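Local coordinates for protein maltose operon transcriptional repressor (Staphylococcus aureus subsp. aureus Mu50, PDB 3HCW) that probably represses transcription of the maltose operon, its C-terminal fragment having the periplasmic binding protein-like fold of sugar-responsive regulators, at residues L122-I127 with E154-Q159; Q129-L134 with K193-S198. All coordinates share one frame; numbering follows the deposited sequence.

Interaction 1: L122-I127 with E154-Q159; sequences LTRHVI and ETVASQ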
ATOM      1  N   LEU A 122     -13.965  13.190  14.035  1.00 29.58           N
ATOM      2  CA  LEU A 122     -13.637  11.843  14.493  1.00 18.05           C
ATOM      3  C   LEU A 122     -13.747  11.743  16.007  1.00 32.38           C
ATOM      4  O   LEU A 122     -14.367  10.794  16.514  1.00 27.24           O
ATOM      5  CB  LEU A 122     -12.244  11.411  14.022  1.00 21.73           C
ATOM      6  CG  LEU A 122     -11.816   9.958  14.262  1.00 27.22           C
ATOM      7  CD1 LEU A 122     -12.511   9.037  13.281  1.00 27.19           C
ATOM      8  CD2 LEU A 122     -10.297   9.816  14.125  1.00 21.89           C
ATOM      9  N   THR A 123     -13.168  12.722  16.714  1.00 24.19           N
ATOM     10  CA  THR A 123     -13.180  12.717  18.177  1.00 27.72           C
ATOM     11  C   THR A 123     -14.620  12.798  18.697  1.00 28.28           C
ATOM     12  O   THR A 123     -14.960  12.110  19.641  1.00 29.47           O
ATOM     13  CB  THR A 123     -12.312  13.865  18.813  1.00 30.88           C
ATOM     14  OG1 THR A 123     -11.002  13.896  18.220  1.00 34.90           O
ATOM     15  CG2 THR A 123     -12.157  13.657  20.317  1.00 20.50           C
ATOM     16  N   ARG A 124     -15.454  13.633  18.078  1.00 32.35           N
ATOM     17  CA  ARG A 124     -16.877  13.748  18.453  1.00 34.87           C
ATOM     18  C   ARG A 124     -17.612  12.421  18.319  1.00 33.26           C
ATOM     19  O   ARG A 124     -18.354  12.031  19.218  1.00 35.46           O
ATOM     20  CB  ARG A 124     -17.598  14.804  17.600  1.00 37.88           C
ATOM     21  CG  ARG A 124     -17.990  16.074  18.335  1.00 58.20           C
ATOM     22  CD  ARG A 124     -19.140  15.821  19.311  1.00 77.11           C
ATOM     23  NE  ARG A 124     -20.463  15.978  18.707  1.00 84.41           N
ATOM     24  CZ  ARG A 124     -21.612  15.655  19.303  1.00 91.70           C
ATOM     25  NH1 ARG A 124     -21.621  15.141  20.528  1.00 88.30           N
ATOM     26  NH2 ARG A 124     -22.763  15.839  18.668  1.00 98.53           N
ATOM     27  N   HIS A 125     -17.388  11.738  17.198  1.00 36.83           N
ATOM     28  CA  HIS A 125     -18.034  10.448  16.912  1.00 42.23           C
ATOM     29  C   HIS A 125     -17.780   9.378  17.971  1.00 44.02           C
ATOM     30  O   HIS A 125     -18.720   8.660  18.369  1.00 37.24           O
ATOM     31  CB  HIS A 125     -17.623   9.922  15.535  1.00 39.53           C
ATOM     32  CG  HIS A 125     -17.912   8.468  15.338  1.00 36.99           C
ATOM     33  ND1 HIS A 125     -19.185   7.986  15.119  1.00 39.01           N
ATOM     34  CD2 HIS A 125     -17.097   7.386  15.341  1.00 33.13           C
ATOM     35  CE1 HIS A 125     -19.142   6.674  14.991  1.00 35.79           C
ATOM     36  NE2 HIS A 125     -17.887   6.283  15.126  1.00 42.26           N
ATOM     37  N   VAL A 126     -16.525   9.264  18.424  1.00 36.28           N
ATOM     38  CA  VAL A 126     -16.206   8.276  19.462  1.00 36.74           C
ATOM     39  C   VAL A 126     -16.879   8.623  20.788  1.00 31.06           C
ATOM     40  O   VAL A 126     -17.330   7.728  21.507  1.00 36.45           O
ATOM     41  CB  VAL A 126     -14.675   7.949  19.608  1.00 40.74           C
ATOM     42  CG1 VAL A 126     -14.091   7.543  18.274  1.00 46.38           C
ATOM     43  CG2 VAL A 126     -13.884   9.101  20.193  1.00 37.76           C
ATOM     44  N   ILE A 127     -17.003   9.922  21.066  1.00 40.75           N
ATOM     45  CA  ILE A 127     -17.687  10.405  22.275  1.00 37.81           C
ATOM     46  C   ILE A 127     -19.180  10.091  22.209  1.00 35.47           C
ATOM     47  O   ILE A 127     -19.767   9.664  23.201  1.00 44.77           O
ATOM     48  CB  ILE A 127     -17.389  11.902  22.528  1.00 32.45           C
ATOM     49  CG1 ILE A 127     -15.901  12.068  22.878  1.00 35.73           C
ATOM     50  CG2 ILE A 127     -18.293  12.481  23.615  1.00 28.38           C
ATOM     51  CD1 ILE A 127     -15.473  13.501  23.210  1.00 36.75           C
ATOM     52  N   GLU A 154      -7.878  17.455  21.220  1.00 27.20           N
ATOM     53  CA  GLU A 154      -7.824  18.108  22.519  1.00 33.80           C
ATOM     54  C   GLU A 154      -9.004  19.049  22.743  1.00 33.28           C
ATOM     55  O   GLU A 154      -9.469  19.198  23.867  1.00 37.80           O
ATOM     56  CB  GLU A 154      -6.527  18.919  22.647  1.00 32.93           C
ATOM     57  CG  GLU A 154      -5.260  18.106  22.834  1.00 34.72           C
ATOM     58  CD  GLU A 154      -4.066  18.993  23.170  1.00 44.24           C
ATOM     59  OE1 GLU A 154      -3.844  19.987  22.451  1.00 51.68           O
ATOM     60  OE2 GLU A 154      -3.359  18.709  24.158  1.00 50.12           O
ATOM     61  N   THR A 155      -9.457  19.710  21.679  1.00 31.05           N
ATOM     62  CA  THR A 155     -10.583  20.641  21.783  1.00 33.91           C
ATOM     63  C   THR A 155     -11.915  19.935  22.046  1.00 34.79           C
ATOM     64  O   THR A 155     -12.648  20.362  22.930  1.00 41.98           O
ATOM     65  CB  THR A 155     -10.686  21.569  20.558  1.00 31.08           C
ATOM     66  OG1 THR A 155      -9.515  22.387  20.480  1.00 36.40           O
ATOM     67  CG2 THR A 155     -11.887  22.486  20.671  1.00 39.43           C
ATOM     68  N   VAL A 156     -12.215  18.851  21.325  1.00 33.83           N
ATOM     69  CA  VAL A 156     -13.480  18.122  21.553  1.00 40.09           C
ATOM     70  C   VAL A 156     -13.460  17.399  22.904  1.00 41.21           C
ATOM     71  O   VAL A 156     -14.457  17.392  23.638  1.00 34.44           O
ATOM     72  CB  VAL A 156     -13.821  17.158  20.396  1.00 40.09           C
ATOM     73  CG1 VAL A 156     -14.996  16.261  20.739  1.00 33.27           C
ATOM     74  CG2 VAL A 156     -14.163  17.942  19.180  1.00 36.87           C
ATOM     75  N   ALA A 157     -12.300  16.850  23.247  1.00 45.22           N
ATOM     76  CA  ALA A 157     -12.096  16.220  24.541  1.00 35.64           C
ATOM     77  C   ALA A 157     -12.266  17.201  25.698  1.00 39.15           C
ATOM     78  O   ALA A 157     -12.863  16.849  26.712  1.00 36.82           O
ATOM     79  CB  ALA A 157     -10.738  15.542  24.600  1.00 36.62           C
ATOM     80  N   SER A 158     -11.760  18.425  25.554  1.00 34.49           N
ATOM     81  CA  SER A 158     -11.923  19.420  26.624  1.00 43.21           C
ATOM     82  C   SER A 158     -13.353  19.948  26.657  1.00 40.89           C
ATOM     83  O   SER A 158     -13.910  20.161  27.735  1.00 38.93           O
ATOM     84  CB  SER A 158     -10.908  20.572  26.530  1.00 31.83           C
ATOM     85  OG  SER A 158     -10.943  21.207  25.264  1.00 54.95           O
ATOM     86  N   GLN A 159     -13.938  20.130  25.471  1.00 37.23           N
ATOM     87  CA  GLN A 159     -15.332  20.573  25.324  1.00 38.45           C
ATOM     88  C   GLN A 159     -16.346  19.660  26.039  1.00 39.26           C
ATOM     89  O   GLN A 159     -17.356  20.129  26.579  1.00 33.97           O
ATOM     90  CB  GLN A 159     -15.698  20.725  23.839  1.00 35.59           C
ATOM     91  CG  GLN A 159     -17.087  21.283  23.579  1.00 41.96           C
ATOM     92  CD  GLN A 159     -17.193  22.752  23.889  1.00 48.96           C
ATOM     93  OE1 GLN A 159     -16.924  23.591  23.032  1.00 40.54           O
ATOM     94  NE2 GLN A 159     -17.622  23.079  25.115  1.00 46.94           N
TER
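Val156 faces Thr123, Arg124 and Ile127 where the helical segments 122-127 and 154-159 run side by side, their axes 9.1 Å apart at closest and 35° from parallel. The CA atoms of Arg124 and Val156 come nearest. Val156 carries most of the contact. Its CG1 lies anti to the backbone N (chi1 171°), which carries this methyl to the neighbouring helix. There Val156 CG1 sits 3.7 Å from Ile127 CD1 and 3.8 Å from the backbone N of Arg124. Thr123 presents its methyl rather than its hydroxyl: Thr123 CG2 lies 3.9 Å from Val156 CG1. Thr123 and Ile127 each slide past Val156 in the opposite direction. Arg124 instead crosses it at about a right angle and touches with the aliphatic Arg124 CG, 3.8 Å from Val156 CG1. The Arg124 chain bends at chi2 and chi3. Beneath the pair, Leu134 of strand 133-139 touches Thr123, Ile127 and Ala157. The contact is thus methyl packing of two neighbouring helices on one sheet face, with Thr123 OG1 hydrogen-bonded to Ser119 O and Arg124 NH2 in a salt bridge with Glu128, both within helix 115-129.

Interaction 2: Q129-L134 with K193-S198; sequences QGVDEL and KQAIIS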
ATOM      1  N   GLN A 129     -20.474   7.545  20.898  1.00 43.20           N
ATOM      2  CA  GLN A 129     -20.648   6.123  21.217  1.00 42.90           C
ATOM      3  C   GLN A 129     -20.586   5.870  22.726  1.00 43.89           C
ATOM      4  O   GLN A 129     -21.061   4.844  23.206  1.00 42.69           O
ATOM      5  CB  GLN A 129     -19.604   5.263  20.500  1.00 41.59           C
ATOM      6  CG  GLN A 129     -19.525   5.476  18.999  1.00 36.02           C
ATOM      7  CD  GLN A 129     -20.886   5.561  18.344  1.00 39.22           C
ATOM      8  OE1 GLN A 129     -21.292   6.627  17.884  1.00 40.41           O
ATOM      9  NE2 GLN A 129     -21.601   4.443  18.305  1.00 54.44           N
ATOM     10  N   GLY A 130     -19.995   6.811  23.461  1.00 44.70           N
ATOM     11  CA  GLY A 130     -19.886   6.718  24.913  1.00 45.28           C
ATOM     12  C   GLY A 130     -18.496   6.315  25.357  1.00 47.39           C
ATOM     13  O   GLY A 130     -18.156   5.137  25.331  1.00 53.76           O
ATOM     14  N   VAL A 131     -17.684   7.295  25.749  1.00 47.88           N
ATOM     15  CA  VAL A 131     -16.344   7.015  26.269  1.00 53.02           C
ATOM     16  C   VAL A 131     -16.044   7.824  27.513  1.00 52.35           C
ATOM     17  O   VAL A 131     -16.598   8.904  27.714  1.00 62.14           O
ATOM     18  CB  VAL A 131     -15.208   7.296  25.241  1.00 60.03           C
ATOM     19  CG1 VAL A 131     -15.059   6.156  24.280  1.00 56.77           C
ATOM     20  CG2 VAL A 131     -15.429   8.603  24.513  1.00 63.77           C
ATOM     21  N   ASP A 132     -15.148   7.301  28.336  1.00 47.79           N
ATOM     22  CA  ASP A 132     -14.714   8.004  29.526  1.00 53.90           C
ATOM     23  C   ASP A 132     -13.369   8.673  29.294  1.00 52.48           C
ATOM     24  O   ASP A 132     -13.184   9.831  29.658  1.00 54.68           O
ATOM     25  CB  ASP A 132     -14.657   7.046  30.721  1.00 60.57           C
ATOM     26  CG  ASP A 132     -16.020   6.444  31.052  1.00 68.60           C
ATOM     27  OD1 ASP A 132     -16.163   5.207  30.955  1.00 72.83           O
ATOM     28  OD2 ASP A 132     -16.952   7.209  31.394  1.00 72.48           O
ATOM     29  N   GLU A 133     -12.452   7.945  28.661  1.00 49.25           N
ATOM     30  CA  GLU A 133     -11.079   8.393  28.484  1.00 48.87           C
ATOM     31  C   GLU A 133     -10.616   8.230  27.029  1.00 46.24           C
ATOM     32  O   GLU A 133     -10.976   7.267  26.365  1.00 49.26           O
ATOM     33  CB  GLU A 133     -10.170   7.627  29.450  1.00 57.65           C
ATOM     34  CG  GLU A 133      -8.917   8.381  29.904  1.00 74.71           C
ATOM     35  CD  GLU A 133      -7.630   7.857  29.272  1.00 91.57           C
ATOM     36  OE1 GLU A 133      -7.375   6.632  29.347  1.00 97.01           O
ATOM     37  OE2 GLU A 133      -6.862   8.676  28.719  1.00 91.24           O
ATOM     38  N   LEU A 134      -9.825   9.187  26.545  1.00 41.51           N
ATOM     39  CA  LEU A 134      -9.331   9.187  25.164  1.00 39.70           C
ATOM     40  C   LEU A 134      -7.803   9.198  25.086  1.00 36.81           C
ATOM     41  O   LEU A 134      -7.133   9.826  25.910  1.00 37.07           O
ATOM     42  CB  LEU A 134      -9.889  10.390  24.401  1.00 31.35           C
ATOM     43  CG  LEU A 134     -11.409  10.545  24.274  1.00 41.25           C
ATOM     44  CD1 LEU A 134     -11.800  11.977  23.966  1.00 35.60           C
ATOM     45  CD2 LEU A 134     -11.952   9.604  23.219  1.00 43.47           C
ATOM     46  N   LYS A 193     -14.522   3.112  29.764  1.00 41.39           N
ATOM     47  CA  LYS A 193     -14.713   3.035  28.323  1.00 52.52           C
ATOM     48  C   LYS A 193     -13.648   3.884  27.609  1.00 48.07           C
ATOM     49  O   LYS A 193     -13.591   5.108  27.787  1.00 44.36           O
ATOM     50  CB  LYS A 193     -16.148   3.438  27.946  1.00 50.05           C
ATOM     51  CG  LYS A 193     -17.227   2.745  28.805  1.00 64.26           C
ATOM     52  CD  LYS A 193     -18.573   2.597  28.093  1.00 63.57           C
ATOM     53  CE  LYS A 193     -19.437   3.849  28.200  1.00 66.93           C
ATOM     54  NZ  LYS A 193     -19.885   4.122  29.596  1.00 84.21           N
ATOM     55  N   GLN A 194     -12.786   3.228  26.832  1.00 43.57           N
ATOM     56  CA  GLN A 194     -11.685   3.937  26.159  1.00 43.59           C
ATOM     57  C   GLN A 194     -11.695   3.881  24.636  1.00 38.37           C
ATOM     58  O   GLN A 194     -12.270   2.980  24.033  1.00 39.05           O
ATOM     59  CB  GLN A 194     -10.334   3.470  26.690  1.00 45.04           C
ATOM     60  CG  GLN A 194      -9.893   4.202  27.940  1.00 57.29           C
ATOM     61  CD  GLN A 194      -9.073   3.336  28.863  1.00 60.35           C
ATOM     62  OE1 GLN A 194      -9.419   2.182  29.125  1.00 53.72           O
ATOM     63  NE2 GLN A 194      -7.982   3.894  29.381  1.00 69.11           N
ATOM     64  N   ALA A 195     -11.053   4.876  24.037  1.00 33.80           N
ATOM     65  CA  ALA A 195     -10.844   4.943  22.599  1.00 32.32           C
ATOM     66  C   ALA A 195      -9.404   5.345  22.303  1.00 33.47           C
ATOM     67  O   ALA A 195      -8.836   6.228  22.973  1.00 29.29           O
ATOM     68  CB  ALA A 195     -11.819   5.928  21.945  1.00 22.88           C
ATOM     69  N   ILE A 196      -8.820   4.677  21.314  1.00 29.60           N
ATOM     70  CA  ILE A 196      -7.488   5.018  20.831  1.00 34.55           C
ATOM     71  C   ILE A 196      -7.597   5.598  19.432  1.00 34.34           C
ATOM     72  O   ILE A 196      -8.139   4.953  18.519  1.00 36.89           O
ATOM     73  CB  ILE A 196      -6.540   3.793  20.815  1.00 36.06           C
ATOM     74  CG1 ILE A 196      -6.296   3.285  22.235  1.00 28.63           C
ATOM     75  CG2 ILE A 196      -5.216   4.144  20.112  1.00 30.80           C
ATOM     76  CD1 ILE A 196      -5.748   1.864  22.302  1.00 35.77           C
ATOM     77  N   ILE A 197      -7.095   6.821  19.270  1.00 25.51           N
ATOM     78  CA  ILE A 197      -7.030   7.449  17.957  1.00 27.81           C
ATOM     79  C   ILE A 197      -5.577   7.620  17.511  1.00 36.35           C
ATOM     80  O   ILE A 197      -4.746   8.133  18.266  1.00 30.56           O
ATOM     81  CB  ILE A 197      -7.809   8.795  17.912  1.00 34.06           C
ATOM     82  CG1 ILE A 197      -9.316   8.535  18.024  1.00 29.39           C
ATOM     83  CG2 ILE A 197      -7.522   9.555  16.607  1.00 25.41           C
ATOM     84  CD1 ILE A 197     -10.155   9.749  18.471  1.00 32.74           C
ATOM     85  N   SER A 198      -5.275   7.155  16.295  1.00 37.15           N
ATOM     86  CA  SER A 198      -3.946   7.323  15.709  1.00 41.56           C
ATOM     87  C   SER A 198      -3.966   8.375  14.624  1.00 39.21           C
ATOM     88  O   SER A 198      -4.938   8.495  13.875  1.00 42.36           O
ATOM     89  CB  SER A 198      -3.427   6.014  15.101  1.00 33.33           C
ATOM     90  OG  SER A 198      -3.439   4.958  16.045  1.00 48.73           O
TER
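Asp132 and Glu133 meet Lys193 first through the backbone. Lys193 O is gripped by two N-H groups, from Asp132 N at 2.7 Å and from Glu133 N at 3.2 Å. A weak bond from Ala195 N to Glu133 O, 3.3 Å, continues the parallel pairing.

Two bonds made by side chains add to this. Asp132 OD1 takes the Lys193 N-H with its anti lone pair, OD1 to Lys193 N being 2.9 Å; CG beside the backbone N (chi1 -61°) brings the carboxylate round to it. Asp132 OD1 is also 4.1 Å from Lys193 NZ, beyond a salt bridge, although the charges probably attract. On the sheet face shared by Glu133 and Gln194, Gln194 NE2 gives a bond of 2.8 Å to Glu133 OE1. The oxygen is met nearly along its C-O axis, and the carboxylate and amide planes are turned 62° apart.

Apolar contacts lie on the Leu134 and Ala195 face. Ala195 CB touches Leu134 CD2 at 3.9 Å and also Val131 CG1. The Lys193 chain, bent at chi3 and chi4, brings Lys193 CE to 3.4 Å from Gly130 O. Gly130 has positive phi and leads out of helix 115-129.

This is the start of a parallel strand pair in an alpha/beta sheet of the periplasmic binding protein-like fold.

From the N terminus, helix 115-129 supplies the first half of interaction 1 and then turns through Gly130 into strand 133-139, the first half of interaction 2. Helix 144-159 returns to close interaction 1 across 26 intervening residues. The chain then passes through strand 163-169 and helix 173-187 before strand 194-198 closes interaction 2 across 58. The two closures therefore cross rather than nest. Their centres are 9 Å apart, and they touch directly. Leu134 CD2 packs on Val126 CG2, and Leu122 CD2 on Ile197 CG2. Together they join two neighbouring helices to the adjacent strands 133-139 and 194-198, a layered alpha/beta arrangement.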